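Local atomic coordinates of NADP-dependent 2-hydroxyacid dehydrogenase (Rhizobium etli, PDB entry 4XCV), a protein that probably reduces 2-keto acids to 2-hydroxyacids, and oxidises them in reverse, with the NADP(H) cofactor it binds. Residues F164-T172 and V179-F190. Sequence-based numbering, arbitrary orientation.
Sequences FNVIGWSRT and VETFDAGELDRF. With NDP (NADPH dihydro-nicotinamide-adenine-dinucleotide phosphate), chain B.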
ATOM      1  N   PHE A 164      -7.755   1.281   7.743  1.00 10.17           N
ATOM      2  CA  PHE A 164      -8.190   0.001   8.315  1.00 10.32           C
ATOM      3  C   PHE A 164      -8.634   0.174   9.745  1.00 10.85           C
ATOM      4  O   PHE A 164      -8.113   1.008  10.469  1.00 11.44           O
ATOM      5  CB  PHE A 164      -7.048  -1.008   8.290  1.00 10.04           C
ATOM      6  CG  PHE A 164      -6.724  -1.532   6.926  1.00 10.28           C
ATOM      7  CD1 PHE A 164      -7.505  -2.536   6.350  1.00 10.30           C
ATOM      8  CD2 PHE A 164      -5.644  -1.031   6.214  1.00 10.36           C
ATOM      9  CE1 PHE A 164      -7.191  -3.053   5.119  1.00 10.82           C
ATOM     10  CE2 PHE A 164      -5.343  -1.508   4.954  1.00 10.40           C
ATOM     11  CZ  PHE A 164      -6.120  -2.529   4.417  1.00 10.63           C
ATOM     12  N   ASN A 165      -9.570  -0.664  10.169  1.00 10.96           N
ATOM     13  CA  ASN A 165      -9.761  -0.867  11.617  1.00 11.52           C
ATOM     14  C   ASN A 165      -8.604  -1.776  12.025  1.00 10.82           C
ATOM     15  O   ASN A 165      -8.297  -2.715  11.315  1.00 11.40           O
ATOM     16  CB  ASN A 165     -11.126  -1.511  11.898  1.00 12.67           C
ATOM     17  CG  ASN A 165     -11.414  -1.579  13.361  1.00 14.10           C
ATOM     18  OD1 ASN A 165     -11.333  -0.572  14.056  1.00 15.95           O
ATOM     19  ND2 ASN A 165     -11.703  -2.750  13.851  1.00 14.72           N
ATOM     20  N   VAL A 166      -7.937  -1.464  13.129  1.00 10.74           N
ATOM     21  CA  VAL A 166      -6.802  -2.241  13.568  1.00 10.47           C
ATOM     22  C   VAL A 166      -6.960  -2.605  15.023  1.00 10.62           C
ATOM     23  O   VAL A 166      -7.332  -1.781  15.829  1.00 11.40           O
ATOM     24  CB  VAL A 166      -5.480  -1.459  13.361  1.00 10.41           C
ATOM     25  CG1 VAL A 166      -4.281  -2.312  13.761  1.00 10.84           C
ATOM     26  CG2 VAL A 166      -5.348  -0.964  11.915  1.00 10.70           C
ATOM     27  N   ILE A 167      -6.635  -3.854  15.335  1.00  9.87           N
ATOM     28  CA  ILE A 167      -6.571  -4.333  16.718  1.00 10.25           C
ATOM     29  C   ILE A 167      -5.212  -5.012  16.895  1.00  9.77           C
ATOM     30  O   ILE A 167      -4.571  -5.381  15.908  1.00  9.97           O
ATOM     31  CB  ILE A 167      -7.738  -5.258  17.081  1.00 10.91           C
ATOM     32  CG1 ILE A 167      -7.760  -6.522  16.231  1.00 11.21           C
ATOM     33  CG2 ILE A 167      -9.031  -4.492  16.935  1.00 11.57           C
ATOM     34  CD1 ILE A 167      -8.864  -7.524  16.561  1.00 11.88           C
ATOM     35  N   GLY A 168      -4.753  -5.162  18.145  1.00  9.92           N
ATOM     36  CA  GLY A 168      -3.453  -5.776  18.389  1.00  9.72           C
ATOM     37  C   GLY A 168      -3.451  -6.768  19.510  1.00  9.72           C
ATOM     38  O   GLY A 168      -4.302  -6.761  20.405  1.00 10.32           O
ATOM     39  N   TRP A 169      -2.451  -7.640  19.446  1.00  9.65           N
ATOM     40  CA  TRP A 169      -2.287  -8.699  20.415  1.00 10.12           C
ATOM     41  C   TRP A 169      -0.786  -8.807  20.730  1.00  9.95           C
ATOM     42  O   TRP A 169       0.055  -8.780  19.843  1.00  9.99           O
ATOM     43  CB  TRP A 169      -2.820 -10.003  19.823  1.00 10.70           C
ATOM     44  CG  TRP A 169      -2.678 -11.227  20.698  1.00 11.62           C
ATOM     45  CD1 TRP A 169      -3.550 -11.620  21.684  1.00 12.67           C
ATOM     46  CD2 TRP A 169      -1.672 -12.240  20.649  1.00 11.90           C
ATOM     47  NE1 TRP A 169      -3.159 -12.827  22.213  1.00 13.81           N
ATOM     48  CE2 TRP A 169      -2.008 -13.229  21.593  1.00 12.82           C
ATOM     49  CE3 TRP A 169      -0.539 -12.457  19.871  1.00 11.83           C
ATOM     50  CZ2 TRP A 169      -1.260 -14.395  21.775  1.00 13.09           C
ATOM     51  CZ3 TRP A 169       0.172 -13.609  20.044  1.00 12.53           C
ATOM     52  CH2 TRP A 169      -0.173 -14.562  20.978  1.00 12.79           C
ATOM     53  N   SER A 170      -0.488  -8.930  22.011  1.00 10.01           N
ATOM     54  CA  SER A 170       0.907  -9.097  22.470  1.00 10.30           C
ATOM     55  C   SER A 170       0.904  -9.780  23.793  1.00 10.94           C
ATOM     56  O   SER A 170      -0.138 -10.017  24.379  1.00 11.09           O
ATOM     57  CB  SER A 170       1.625  -7.761  22.515  1.00 10.28           C
ATOM     58  OG  SER A 170       0.959  -6.798  23.291  1.00 10.57           O
ATOM     59  N   ARG A 171       2.082 -10.154  24.272  1.00 11.29           N
ATOM     60  CA  ARG A 171       2.167 -10.959  25.486  1.00 12.59           C
ATOM     61  C   ARG A 171       1.619 -10.199  26.683  1.00 12.84           C
ATOM     62  O   ARG A 171       0.838 -10.749  27.513  1.00 13.49           O
ATOM     63  CB  ARG A 171       3.643 -11.403  25.689  1.00 13.92           C
ATOM     64  CG  ARG A 171       3.809 -12.534  26.657  1.00 15.77           C
ATOM     65  CD  ARG A 171       5.230 -13.122  26.592  1.00 16.63           C
ATOM     66  NE  ARG A 171       6.274 -12.162  26.989  1.00 17.27           N
ATOM     67  CZ  ARG A 171       6.716 -11.915  28.216  1.00 19.80           C
ATOM     68  NH1 ARG A 171       6.229 -12.564  29.262  1.00 20.21           N
ATOM     69  NH2 ARG A 171       7.664 -10.991  28.410  1.00 19.99           N
ATOM     70  N   THR A 172       2.024  -8.958  26.812  1.00 12.88           N
ATOM     71  CA  THR A 172       1.449  -7.989  27.737  1.00 13.53           C
ATOM     72  C   THR A 172       0.669  -6.978  26.952  1.00 13.41           C
ATOM     73  O   THR A 172       1.164  -6.415  25.977  1.00 12.88           O
ATOM     74  CB  THR A 172       2.566  -7.289  28.545  1.00 14.35           C
ATOM     75  OG1 THR A 172       3.225  -8.274  29.334  1.00 15.35           O
ATOM     76  CG2 THR A 172       2.009  -6.259  29.468  1.00 15.06           C
ATOM     77  N   VAL A 179      -6.831   1.925  19.081  1.00 19.91           N
ATOM     78  CA  VAL A 179      -6.589   0.569  18.707  1.00 17.93           C
ATOM     79  C   VAL A 179      -6.896  -0.301  19.904  1.00 16.64           C
ATOM     80  O   VAL A 179      -6.272  -0.165  20.950  1.00 18.50           O
ATOM     81  CB  VAL A 179      -5.109   0.388  18.290  1.00 16.64           C
ATOM     82  CG1 VAL A 179      -4.798  -1.044  17.975  1.00 15.13           C
ATOM     83  CG2 VAL A 179      -4.788   1.276  17.084  1.00 17.27           C
ATOM     84  N   GLU A 180      -7.886  -1.173  19.759  0.50 16.18           N
ATOM     85  CA  GLU A 180      -8.196  -2.145  20.810  1.00 15.58           C
ATOM     86  C   GLU A 180      -6.992  -3.094  20.892  0.50 14.15           C
ATOM     87  O   GLU A 180      -6.474  -3.533  19.863  0.50 13.20           O
ATOM     88  CB  GLU A 180      -9.451  -2.924  20.468  0.50 16.90           C
ATOM     89  CG  GLU A 180     -10.753  -2.138  20.467  0.50 18.64           C
ATOM     90  CD  GLU A 180     -11.935  -3.075  20.306  0.50 19.69           C
ATOM     91  OE1 GLU A 180     -12.332  -3.400  19.149  0.50 22.11           O
ATOM     92  OE2 GLU A 180     -12.459  -3.515  21.353  0.50 22.02           O
ATOM     93  N   THR A 181      -6.527  -3.356  22.114  1.00 13.45           N
ATOM     94  CA  THR A 181      -5.362  -4.225  22.323  1.00 12.70           C
ATOM     95  C   THR A 181      -5.664  -5.268  23.367  1.00 12.35           C
ATOM     96  O   THR A 181      -6.375  -5.010  24.350  1.00 12.39           O
ATOM     97  CB  THR A 181      -4.136  -3.400  22.758  1.00 13.21           C
ATOM     98  OG1 THR A 181      -4.477  -2.590  23.864  1.00 14.99           O
ATOM     99  CG2 THR A 181      -3.601  -2.563  21.584  1.00 12.91           C
ATOM    100  N   PHE A 182      -5.112  -6.441  23.137  1.00 11.50           N
ATOM    101  CA  PHE A 182      -5.423  -7.648  23.898  1.00 12.08           C
ATOM    102  C   PHE A 182      -4.181  -8.281  24.499  1.00 11.93           C
ATOM    103  O   PHE A 182      -3.090  -8.210  23.920  1.00 11.44           O
ATOM    104  CB  PHE A 182      -6.115  -8.638  22.939  1.00 12.40           C
ATOM    105  CG  PHE A 182      -7.470  -8.172  22.491  1.00 13.41           C
ATOM    106  CD1 PHE A 182      -8.582  -8.388  23.281  1.00 14.64           C
ATOM    107  CD2 PHE A 182      -7.580  -7.405  21.364  1.00 13.47           C
ATOM    108  CE1 PHE A 182      -9.813  -7.871  22.941  1.00 15.50           C
ATOM    109  CE2 PHE A 182      -8.821  -6.895  20.979  1.00 14.73           C
ATOM    110  CZ  PHE A 182      -9.934  -7.152  21.755  1.00 15.46           C
ATOM    111  N   ASP A 183      -4.377  -8.915  25.653  1.00 12.72           N
ATOM    112  CA  ASP A 183      -3.355  -9.696  26.337  1.00 13.25           C
ATOM    113  C   ASP A 183      -3.218 -11.109  25.717  1.00 13.57           C
ATOM    114  O   ASP A 183      -4.091 -11.557  25.034  1.00 13.06           O
ATOM    115  CB  ASP A 183      -3.736  -9.770  27.829  1.00 14.37           C
ATOM    116  CG  ASP A 183      -3.077 -10.867  28.544  0.50 15.33           C
ATOM    117  OD1 ASP A 183      -1.982 -10.617  29.075  0.50 16.17           O
ATOM    118  OD2 ASP A 183      -3.641 -12.014  28.528  0.50 16.56           O
ATOM    119  N   ALA A 184      -2.105 -11.773  26.041  1.00 14.62           N
ATOM    120  CA  ALA A 184      -1.790 -13.150  25.591  1.00 15.32           C
ATOM    121  C   ALA A 184      -3.021 -14.095  25.637  1.00 14.59           C
ATOM    122  O   ALA A 184      -3.387 -14.694  24.632  1.00 14.21           O
ATOM    123  CB  ALA A 184      -0.647 -13.746  26.430  1.00 16.25           C
ATOM    124  N   GLY A 185      -3.641 -14.144  26.786  1.00 14.57           N
ATOM    125  CA  GLY A 185      -4.707 -15.062  27.059  1.00 14.73           C
ATOM    126  C   GLY A 185      -5.971 -14.790  26.304  1.00 14.68           C
ATOM    127  O   GLY A 185      -6.846 -15.662  26.271  1.00 15.90           O
ATOM    128  N   GLU A 186      -6.099 -13.619  25.682  1.00 14.10           N
ATOM    129  CA  GLU A 186      -7.276 -13.240  24.946  1.00 14.29           C
ATOM    130  C   GLU A 186      -7.190 -13.565  23.466  1.00 14.32           C
ATOM    131  O   GLU A 186      -7.929 -12.998  22.617  1.00 14.14           O
ATOM    132  CB  GLU A 186      -7.533 -11.737  25.130  1.00 13.96           C
ATOM    133  CG  GLU A 186      -7.672 -11.339  26.578  1.00 14.52           C
ATOM    134  CD  GLU A 186      -7.969  -9.872  26.723  1.00 14.50           C
ATOM    135  OE1 GLU A 186      -7.083  -9.018  26.526  1.00 13.73           O
ATOM    136  OE2 GLU A 186      -9.132  -9.574  27.087  1.00 15.99           O
ATOM    137  N   LEU A 187      -6.265 -14.469  23.110  1.00 14.77           N
ATOM    138  CA  LEU A 187      -6.045 -14.834  21.720  1.00 15.43           C
ATOM    139  C   LEU A 187      -7.320 -15.207  20.975  1.00 16.22           C
ATOM    140  O   LEU A 187      -7.577 -14.726  19.874  1.00 16.09           O
ATOM    141  CB  LEU A 187      -5.028 -15.990  21.714  1.00 16.39           C
ATOM    142  CG  LEU A 187      -4.759 -16.585  20.322  1.00 17.34           C
ATOM    143  CD1 LEU A 187      -4.151 -15.593  19.395  1.00 16.92           C
ATOM    144  CD2 LEU A 187      -3.865 -17.812  20.486  1.00 18.35           C
ATOM    145  N   ASP A 188      -8.158 -16.064  21.542  1.00 16.84           N
ATOM    146  CA  ASP A 188      -9.336 -16.516  20.799  1.00 17.67           C
ATOM    147  C   ASP A 188     -10.307 -15.372  20.472  1.00 17.61           C
ATOM    148  O   ASP A 188     -10.872 -15.274  19.363  1.00 17.15           O
ATOM    149  CB  ASP A 188     -10.087 -17.656  21.513  1.00 20.11           C
ATOM    150  CG  ASP A 188      -9.288 -18.948  21.577  1.00 21.91           C
ATOM    151  OD1 ASP A 188      -8.199 -19.021  21.001  1.00 24.01           O
ATOM    152  OD2 ASP A 188      -9.789 -19.897  22.249  1.00 26.12           O
ATOM    153  N   ARG A 189     -10.506 -14.469  21.428  1.00 16.88           N
ATOM    154  CA  ARG A 189     -11.340 -13.323  21.190  1.00 17.20           C
ATOM    155  C   ARG A 189     -10.769 -12.429  20.091  1.00 16.00           C
ATOM    156  O   ARG A 189     -11.503 -11.896  19.257  1.00 15.88           O
ATOM    157  CB  ARG A 189     -11.451 -12.535  22.498  1.00 18.60           C
ATOM    158  CG  ARG A 189     -12.282 -11.329  22.382  1.00 20.00           C
ATOM    159  CD  ARG A 189     -12.344 -10.668  23.732  1.00 21.54           C
ATOM    160  NE  ARG A 189     -13.038  -9.433  23.569  1.00 23.19           N
ATOM    161  CZ  ARG A 189     -13.187  -8.555  24.521  1.00 23.31           C
ATOM    162  NH1 ARG A 189     -12.681  -8.793  25.720  1.00 23.18           N
ATOM    163  NH2 ARG A 189     -13.829  -7.427  24.245  1.00 24.52           N
ATOM    164  N   PHE A 190      -9.471 -12.209  20.152  1.00 14.46           N
ATOM    165  CA  PHE A 190      -8.782 -11.377  19.171  1.00 13.65           C
ATOM    166  C   PHE A 190      -8.911 -12.012  17.801  1.00 13.17           C
ATOM    167  O   PHE A 190      -9.242 -11.320  16.846  1.00 12.41           O
ATOM    168  CB  PHE A 190      -7.318 -11.235  19.593  1.00 13.35           C
ATOM    169  CG  PHE A 190      -6.377 -10.774  18.514  1.00 12.96           C
ATOM    170  CD1 PHE A 190      -6.127  -9.418  18.277  1.00 13.14           C
ATOM    171  CD2 PHE A 190      -5.698 -11.706  17.716  1.00 13.22           C
ATOM    172  CE1 PHE A 190      -5.218  -9.054  17.282  1.00 12.57           C
ATOM    173  CE2 PHE A 190      -4.804 -11.317  16.745  1.00 13.48           C
ATOM    174  CZ  PHE A 190      -4.578  -9.996  16.530  1.00 13.23           C
TER
HETATM  175  PA  NDP B 401      10.009  -6.920  19.430  1.00 10.13           P
HETATM  176  O1A NDP B 401      10.161  -5.431  19.476  1.00 10.59           O
HETATM  177  O2A NDP B 401      10.810  -7.804  20.363  1.00 11.81           O
HETATM  178  O5B NDP B 401       8.450  -7.227  19.620  1.00  9.86           O
HETATM  179  C5B NDP B 401       8.020  -8.584  19.768  1.00 10.21           C
HETATM  180  C4B NDP B 401       6.530  -8.554  20.009  1.00  9.66           C
HETATM  181  O4B NDP B 401       6.065  -9.900  20.027  1.00  9.81           O
HETATM  182  C3B NDP B 401       6.177  -7.918  21.333  1.00  9.27           C
HETATM  183  O3B NDP B 401       4.956  -7.159  21.212  1.00  9.61           O
HETATM  184  C2B NDP B 401       5.972  -9.138  22.190  1.00  9.45           C
HETATM  185  O2B NDP B 401       5.068  -8.959  23.315  1.00 10.19           O
HETATM  186  C1B NDP B 401       5.324 -10.097  21.193  1.00  9.23           C
HETATM  187  N9A NDP B 401       5.396 -11.499  21.609  1.00  9.95           N
HETATM  188  C8A NDP B 401       6.534 -12.190  21.819  1.00 10.27           C
HETATM  189  N7A NDP B 401       6.218 -13.433  22.297  1.00 10.85           N
HETATM  190  C5A NDP B 401       4.856 -13.466  22.413  1.00 10.80           C
HETATM  191  C6A NDP B 401       3.955 -14.410  22.902  1.00 11.96           C
HETATM  192  N6A NDP B 401       4.360 -15.613  23.310  1.00 14.36           N
HETATM  193  N1A NDP B 401       2.654 -14.096  22.902  1.00 12.10           N
HETATM  194  C2A NDP B 401       2.230 -12.892  22.459  1.00 11.26           C
HETATM  195  N3A NDP B 401       3.037 -11.927  21.987  1.00 10.68           N
HETATM  196  C4A NDP B 401       4.345 -12.264  21.979  1.00 10.42           C
HETATM  197  O3  NDP B 401      10.296  -7.460  17.943  1.00 10.10           O
HETATM  198  PN  NDP B 401      10.213  -6.680  16.539  1.00 10.01           P
HETATM  199  O1N NDP B 401       8.859  -6.057  16.463  1.00  9.85           O
HETATM  200  O2N NDP B 401      11.347  -5.786  16.367  1.00 11.10           O
HETATM  201  O5D NDP B 401      10.393  -7.876  15.527  1.00 10.24           O
HETATM  202  C5D NDP B 401       9.506  -9.003  15.558  1.00 10.87           C
HETATM  203  C4D NDP B 401      10.188 -10.130  14.773  1.00 11.16           C
HETATM  204  O4D NDP B 401      10.195  -9.826  13.385  1.00 10.95           O
HETATM  205  C3D NDP B 401      11.640 -10.358  15.091  1.00 12.09           C
HETATM  206  O3D NDP B 401      11.800 -11.187  16.256  1.00 14.52           O
HETATM  207  C2D NDP B 401      12.191 -11.010  13.833  1.00 12.13           C
HETATM  208  O2D NDP B 401      12.162 -12.449  13.985  1.00 16.05           O
HETATM  209  C1D NDP B 401      11.195 -10.649  12.769  1.00 10.88           C
HETATM  210  N1N NDP B 401      11.719  -9.880  11.636  1.00 10.24           N
HETATM  211  C2N NDP B 401      11.499 -10.300  10.350  1.00 11.17           C
HETATM  212  C3N NDP B 401      12.057  -9.666   9.292  1.00 12.05           C
HETATM  213  C7N NDP B 401      11.809 -10.059   7.929  1.00 14.49           C
HETATM  214  O7N NDP B 401      12.635  -9.665   7.072  1.00 21.82           O
HETATM  215  N7N NDP B 401      10.764 -10.772   7.550  1.00 12.74           N
HETATM  216  C4N NDP B 401      12.861  -8.443   9.505  1.00 11.78           C
HETATM  217  C5N NDP B 401      12.992  -8.076  10.903  1.00 11.23           C
HETATM  218  C6N NDP B 401      12.491  -8.751  11.914  1.00 11.02           C
HETATM  219  P2B NDP B 401       5.410  -7.850  24.448  1.00 10.69           P
HETATM  220  O1X NDP B 401       4.440  -8.121  25.551  1.00 12.16           O
HETATM  221  O2X NDP B 401       6.859  -8.093  24.837  1.00 12.34           O
HETATM  222  O3X NDP B 401       5.281  -6.529  23.808  1.00 12.18           O
HETATM  223  O   HOH W   1      -9.504  -0.978  17.329  1.00 17.54           O
HETATM  224  O   HOH W   2      -1.662  -5.789  23.295  1.00 12.01           O
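The W169 indole has L187 CD1 over one face, 4.2 Å from the centroid of its six-membered ring, the adenine edge of NADPH at C2A over the opposite face, and A184 O at its edge. The F190 ring carries W169 CB over the centre of one face, 3.5 Å from the centroid, while the F182 ring turns its edge to G168 O. This is the outer border of the Rossmann-type NAD(P)-binding domain: strand 180-182 closes one side of the seven-stranded parallel sheet beside strand 165-169, and from the helix that begins at L187, L187 and F190 lie with W169 on M146 of strand 142-146, while I167 CG1 rests against F190 CE1.

Parallel pairing rests on G168, whose N donates to E180 O (2.9 Å) and whose O accepts from F182 N (2.9 Å); one step earlier, a water joins V166 O to E180 N. Swung anti to the backbone N (chi1 178°), the W169 side chain runs beside its own carbonyl carbon toward the turn at A184, where NE1 donates to A184 O (3.1 Å). With an alanine in place of W169, C2A of the adenine would probably lose the indole face it lies over, and A184 O its indole N-H donor. Past the strand end, T172 N binds phosphate oxygen O1X of the 2'-phosphate at 2.9 Å, a contact consistent with preference for NADPH, and K174 and Y320 also bond the cofactor. D183 OD2 takes G185 N in an Asx turn, and A184 O receives L187 N from the same face of its carbonyl plane as W169 NE1.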